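Local coordinates for protein fusarinine C esterase sidJ (Aspergillus fumigatus, PDB 6GUP) that hydrolyses the ester bonds of the fungal siderophore fusarinine C, yielding fusarinine and releasing its iron, but leaves triacetylfusarinine C uncut, at residues Val152-Leu157 / Gln271-Gly276; Gly10-Ile15 / Phe26-Thr31. All blocks are in the same frame, centred on the assembly; numbering follows the deposited sequence.

Contact 1 of 2, residues Val152-Leu157 / Gln271-Gly276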
loop_
_atom_site.group_PDB
_atom_site.type_symbol
_atom_site.label_atom_id
_atom_site.label_comp_id
_atom_site.label_asym_id
_atom_site.label_seq_id
_atom_site.Cartn_x
_atom_site.Cartn_y
_atom_site.Cartn_z
ATOM N N VAL A 152 -4.177 -5.499 -22.646
ATOM C CA VAL A 152 -4.065 -4.409 -21.678
ATOM C C VAL A 152 -3.780 -3.104 -22.430
ATOM O O VAL A 152 -2.740 -2.463 -22.248
ATOM C CB VAL A 152 -2.988 -4.706 -20.602
ATOM C CG1 VAL A 152 -3.076 -3.715 -19.444
ATOM C CG2 VAL A 152 -3.141 -6.128 -20.072
ATOM N N GLU A 153 -4.719 -2.739 -23.300
ATOM C CA GLU A 153 -4.647 -1.476 -24.037
ATOM C C GLU A 153 -5.011 -0.324 -23.112
ATOM O O GLU A 153 -5.971 -0.412 -22.343
ATOM C CB GLU A 153 -5.573 -1.468 -25.267
ATOM C CG GLU A 153 -4.841 -1.407 -26.600
ATOM C CD GLU A 153 -5.742 -0.967 -27.739
ATOM O OE1 GLU A 153 -6.808 -1.588 -27.933
ATOM O OE2 GLU A 153 -5.380 -0.001 -28.443
ATOM N N ARG A 154 -4.242 0.754 -23.207
ATOM C CA ARG A 154 -4.484 1.950 -22.415
ATOM C C ARG A 154 -5.534 2.778 -23.116
ATOM O O ARG A 154 -5.439 3.011 -24.323
ATOM C CB ARG A 154 -3.210 2.770 -22.282
ATOM C CG ARG A 154 -2.050 1.966 -21.749
ATOM C CD ARG A 154 -0.982 2.857 -21.174
ATOM N NE ARG A 154 -0.340 3.718 -22.164
ATOM C CZ ARG A 154 0.657 3.352 -22.971
ATOM N NH1 ARG A 154 1.157 4.235 -23.827
ATOM N NH2 ARG A 154 1.164 2.116 -22.944
ATOM N N MET A 155 -6.533 3.223 -22.361
ATOM C CA MET A 155 -7.581 4.066 -22.919
ATOM C C MET A 155 -7.094 5.511 -23.042
ATOM O O MET A 155 -6.223 5.934 -22.275
ATOM C CB MET A 155 -8.857 3.998 -22.078
ATOM C CG MET A 155 -8.786 4.629 -20.691
ATOM S SD MET A 155 -10.428 4.774 -19.973
ATOM C CE MET A 155 -10.889 3.048 -19.901
ATOM N N PRO A 156 -7.655 6.274 -24.000
ATOM C CA PRO A 156 -7.306 7.691 -24.077
ATOM C C PRO A 156 -7.965 8.495 -22.958
ATOM O O PRO A 156 -9.069 8.161 -22.519
ATOM C CB PRO A 156 -7.847 8.120 -25.454
ATOM C CG PRO A 156 -8.211 6.856 -26.161
ATOM C CD PRO A 156 -8.588 5.903 -25.076
ATOM N N LEU A 157 -7.277 9.541 -22.508
ATOM C CA LEU A 157 -7.751 10.400 -21.428
ATOM C C LEU A 157 -8.398 11.658 -22.000
ATOM O O LEU A 157 -7.966 12.169 -23.037
ATOM C CB LEU A 157 -6.584 10.793 -20.519
ATOM C CG LEU A 157 -5.692 9.659 -20.003
ATOM C CD1 LEU A 157 -4.500 10.234 -19.260
ATOM C CD2 LEU A 157 -6.469 8.706 -19.108
ATOM N N GLN A 271 1.002 9.134 -29.774
ATOM C CA GLN A 271 0.357 7.938 -29.204
ATOM C C GLN A 271 -1.175 8.022 -29.173
ATOM O O GLN A 271 -1.846 6.989 -29.134
ATOM C CB GLN A 271 0.885 7.645 -27.794
ATOM C CG GLN A 271 2.392 7.421 -27.688
ATOM C CD GLN A 271 2.908 6.231 -28.483
ATOM O OE1 GLN A 271 2.157 5.324 -28.842
ATOM N NE2 GLN A 271 4.210 6.228 -28.749
ATOM N N GLY A 272 -1.722 9.239 -29.175
ATOM C CA GLY A 272 -3.170 9.449 -29.257
ATOM C C GLY A 272 -3.955 9.088 -28.006
ATOM O O GLY A 272 -5.116 8.681 -28.104
ATOM N N LEU A 273 -3.334 9.245 -26.836
ATOM C CA LEU A 273 -3.969 8.910 -25.554
ATOM C C LEU A 273 -4.354 10.139 -24.719
ATOM O O LEU A 273 -4.706 9.999 -23.544
ATOM C CB LEU A 273 -3.060 7.975 -24.747
ATOM C CG LEU A 273 -2.778 6.608 -25.380
ATOM C CD1 LEU A 273 -1.721 5.875 -24.573
ATOM C CD2 LEU A 273 -4.039 5.763 -25.487
ATOM N N LEU A 274 -4.310 11.329 -25.322
ATOM C CA LEU A 274 -4.815 12.546 -24.686
ATOM C C LEU A 274 -5.689 13.321 -25.670
ATOM O O LEU A 274 -5.181 14.111 -26.469
ATOM C CB LEU A 274 -3.656 13.420 -24.180
ATOM C CG LEU A 274 -3.997 14.752 -23.495
ATOM C CD1 LEU A 274 -4.984 14.567 -22.350
ATOM C CD2 LEU A 274 -2.729 15.429 -22.995
ATOM N N ARG A 275 -7.000 13.080 -25.611
ATOM C CA ARG A 275 -7.979 13.881 -26.364
ATOM C C ARG A 275 -8.472 15.041 -25.489
ATOM O O ARG A 275 -9.647 15.135 -25.124
ATOM C CB ARG A 275 -9.130 13.027 -26.928
ATOM C CG ARG A 275 -9.896 12.149 -25.945
ATOM C CD ARG A 275 -11.297 11.857 -26.463
ATOM N NE ARG A 275 -12.029 10.927 -25.601
ATOM C CZ ARG A 275 -11.911 9.597 -25.610
ATOM N NH1 ARG A 275 -11.076 8.973 -26.443
ATOM N NH2 ARG A 275 -12.642 8.871 -24.765
ATOM N N GLY A 276 -7.537 15.932 -25.178
ATOM C CA GLY A 276 -7.768 17.047 -24.268
ATOM C C GLY A 276 -6.474 17.795 -24.015
ATOM O O GLY A 276 -5.543 17.721 -24.822
#

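Contact 2 of 2, residues Gly10-Ile15 / Phe26-Thr31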
loop_
_atom_site.group_PDB
_atom_site.type_symbol
_atom_site.label_atom_id
_atom_site.label_comp_id
_atom_site.label_asym_id
_atom_site.label_seq_id
_atom_site.Cartn_x
_atom_site.Cartn_y
_atom_site.Cartn_z
ATOM N N GLY A 10 -12.258 12.842 11.946
ATOM C CA GLY A 10 -13.300 11.880 11.600
ATOM C C GLY A 10 -13.081 11.149 10.284
ATOM O O GLY A 10 -13.971 10.427 9.834
ATOM N N GLY A 11 -11.911 11.326 9.663
ATOM C CA GLY A 11 -11.595 10.678 8.385
ATOM C C GLY A 11 -12.362 11.272 7.216
ATOM O O GLY A 11 -13.089 12.255 7.380
ATOM N N LEU A 12 -12.192 10.679 6.035
ATOM C CA LEU A 12 -12.907 11.114 4.832
ATOM C C LEU A 12 -13.796 9.988 4.289
ATOM O O LEU A 12 -13.287 8.908 3.977
ATOM C CB LEU A 12 -11.925 11.608 3.763
ATOM C CG LEU A 12 -11.345 13.008 4.019
ATOM C CD1 LEU A 12 -10.249 13.331 3.018
ATOM C CD2 LEU A 12 -12.415 14.094 3.976
ATOM N N PRO A 13 -15.127 10.227 4.191
ATOM C CA PRO A 13 -16.028 9.185 3.682
ATOM C C PRO A 13 -15.814 8.851 2.209
ATOM O O PRO A 13 -15.396 9.710 1.430
ATOM C CB PRO A 13 -17.429 9.789 3.878
ATOM C CG PRO A 13 -17.255 10.868 4.882
ATOM C CD PRO A 13 -15.886 11.413 4.636
ATOM N N GLY A 14 -16.111 7.609 1.841
ATOM C CA GLY A 14 -15.949 7.171 0.464
ATOM C C GLY A 14 -16.262 5.712 0.215
ATOM O O GLY A 14 -16.901 5.059 1.040
ATOM N N ILE A 15 -15.804 5.218 -0.934
ATOM C CA ILE A 15 -16.021 3.837 -1.369
ATOM C C ILE A 15 -14.676 3.219 -1.742
ATOM O O ILE A 15 -13.951 3.770 -2.576
ATOM C CB ILE A 15 -16.969 3.768 -2.592
ATOM C CG1 ILE A 15 -18.295 4.481 -2.283
ATOM C CG2 ILE A 15 -17.222 2.318 -3.004
ATOM C CD1 ILE A 15 -19.298 4.490 -3.419
ATOM N N PHE A 26 -9.707 4.112 -4.031
ATOM C CA PHE A 26 -10.626 4.730 -3.071
ATOM C C PHE A 26 -11.306 5.947 -3.693
ATOM O O PHE A 26 -10.635 6.904 -4.079
ATOM C CB PHE A 26 -9.882 5.141 -1.798
ATOM C CG PHE A 26 -10.724 5.931 -0.833
ATOM C CD1 PHE A 26 -11.733 5.314 -0.099
ATOM C CD2 PHE A 26 -10.519 7.298 -0.665
ATOM C CE1 PHE A 26 -12.514 6.046 0.786
ATOM C CE2 PHE A 26 -11.297 8.031 0.219
ATOM C CZ PHE A 26 -12.295 7.404 0.946
ATOM N N GLU A 27 -12.635 5.901 -3.763
ATOM C CA GLU A 27 -13.447 6.994 -4.297
ATOM C C GLU A 27 -13.918 7.874 -3.147
ATOM O O GLU A 27 -14.552 7.379 -2.222
ATOM C CB GLU A 27 -14.663 6.430 -5.033
ATOM C CG GLU A 27 -15.531 7.474 -5.727
ATOM C CD GLU A 27 -16.752 6.886 -6.415
ATOM O OE1 GLU A 27 -17.101 5.713 -6.159
ATOM O OE2 GLU A 27 -17.375 7.610 -7.218
ATOM N N TYR A 28 -13.639 9.174 -3.225
ATOM C CA TYR A 28 -14.076 10.129 -2.204
ATOM C C TYR A 28 -15.506 10.521 -2.530
ATOM O O TYR A 28 -15.772 11.020 -3.624
ATOM C CB TYR A 28 -13.202 11.388 -2.197
ATOM C CG TYR A 28 -11.781 11.173 -1.723
ATOM C CD1 TYR A 28 -10.862 10.470 -2.503
ATOM C CD2 TYR A 28 -11.343 11.691 -0.503
ATOM C CE1 TYR A 28 -9.558 10.279 -2.080
ATOM C CE2 TYR A 28 -10.035 11.501 -0.073
ATOM C CZ TYR A 28 -9.149 10.793 -0.863
ATOM O OH TYR A 28 -7.854 10.603 -0.437
ATOM N N THR A 29 -16.422 10.292 -1.593
ATOM C CA THR A 29 -17.824 10.651 -1.797
ATOM C C THR A 29 -18.585 10.716 -0.478
ATOM O O THR A 29 -18.440 9.840 0.381
ATOM C CB THR A 29 -18.538 9.695 -2.788
ATOM O OG1 THR A 29 -19.915 10.073 -2.924
ATOM C CG2 THR A 29 -18.454 8.234 -2.340
ATOM N N THR A 30 -19.379 11.775 -0.330
ATOM C CA THR A 30 -20.241 11.967 0.830
ATOM C C THR A 30 -21.736 11.946 0.493
ATOM O O THR A 30 -22.553 11.968 1.417
ATOM C CB THR A 30 -19.934 13.311 1.528
ATOM O OG1 THR A 30 -20.213 14.398 0.635
ATOM C CG2 THR A 30 -18.478 13.378 1.963
ATOM N N THR A 31 -22.107 11.890 -0.793
ATOM C CA THR A 31 -23.498 12.176 -1.179
ATOM C C THR A 31 -24.102 11.369 -2.343
ATOM O O THR A 31 -23.410 10.686 -3.102
ATOM C CB THR A 31 -23.680 13.699 -1.429
ATOM O OG1 THR A 31 -25.030 13.985 -1.819
ATOM C CG2 THR A 31 -22.712 14.213 -2.489
#

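Contact 1 of 2, residues Val152-Leu157 / Gln271-Gly276
Two backbone hydrogen bonds join Leu157 to the run Leu273-Arg275 and make a single beta bridge between Leu157 and Leu274. Leu157 N donates a hydrogen bond to Leu273 O at 2.8 Å; the bond is nearly straight at the hydrogen (173°), although the donor stands above the carbonyl plane. Leu157 O in turn takes Arg275 N at 2.9 Å, a more bent bond that arrives almost head-on to the carbonyl. Pro156 has no N-H to give and serves with its CA and ring instead: its CA leans on Leu273 O, and its ring meets the end of Arg275.

Leu273 sends its two methyls to different parts of Arg154. Its CD2 lies 3.3 Å from Arg154 O, while its CD1 is 3.4 Å from Arg154 NH1, the two side chains crossing at about a right angle. Apolar packing adds Pro156 CG, 4.4 Å from Leu273 CD2. Gly272, with phi 72°, makes the turn out of helix 268-271 that brings Leu273 here.

Of the charged groups, Arg275 reaches back along an extended chain to set NH1 3.5 Å from Pro156 CB, and its NE forms a salt bridge with Asp158. The Arg154 guanidinium is held by Arg135 O and Pro136 O and makes a cation-pi contact with Tyr132.

Leu157, Leu273 and Leu274 all pack on Leu133 of helix 125-134, Met155 and Leu157 meet Leu97 of helix 86-108, and the two segments lead into the parallel strands 159-163 and 278-283 of the alpha/beta-hydrolase sheet.

Contact 2 of 2, residues Gly10-Ile15 / Phe26-Thr31
Ile15 and Glu27 form an antiparallel hydrogen-bonded pair: Ile15 N donates to Glu27 O at 2.8 Å, in the carbonyl plane, and Glu27 N returns a bond of the same length to Ile15 O. Their side chains run side by side on one face of the sheet, with Ile15 CD1 3.7 Å from Glu27 OE1; Ile15 CG1 also rests on Thr29 CG2. A longer bond, Thr29 N to Pro13 O at 3.2 Å, carries the pairing past the non-hydrogen-bonded pair Gly14 and Tyr28.

Gly14 CA lies only 3.0 Å from Glu27 O and 3.6 Å from Phe26 CE1, a place with no room for a side chain. Phe26 gets there because its CG is anti to the backbone N (chi1 173°), which swings the ring back toward strand 12-15; Leu12 O meets its edge at CZ, 3.5 Å away. The side chain of Leu12 turns to the other ring, its CD1 touching the edge of Tyr28 at CE2, 3.6 Å away.

These strands are the two arms of the N-terminal beta hairpin, 12-18 and 24-28, at one end of the alpha/beta-hydrolase sheet. In the homodimer, residues Leu12-Ile15 pair antiparallel with a strand of the second subunit, so the sheet runs on across the interface.

Further out, the edge of Phe26 points at one face of Tyr28, CE2 lying over the ring centre. Leu55 and Ala59 of helix 55-61 pack on Tyr28. The extended Glu27 chain is held by His17 at OE1 and by Ser68 at OE2.

In the fold
From the N terminus the chain first closes contact 2, a short loop in which strands 12-18 and 24-28 fold back on each other as a hairpin. It then lays down strands 37-42, 67-72 and 117-122 before contact 1 opens at 152-157. That contact closes far later, at 271-276, after a long excursion, about half of it helix, that includes strand 159-163. The two loops are in series, neither nested nor crossed, and their centres lie 28 Å apart. Contact 2 builds the dimer-facing edge of the sheet, whereas contact 1 joins the lead-ins to two adjacent parallel strands toward its other side. Helix 86-108 touches both.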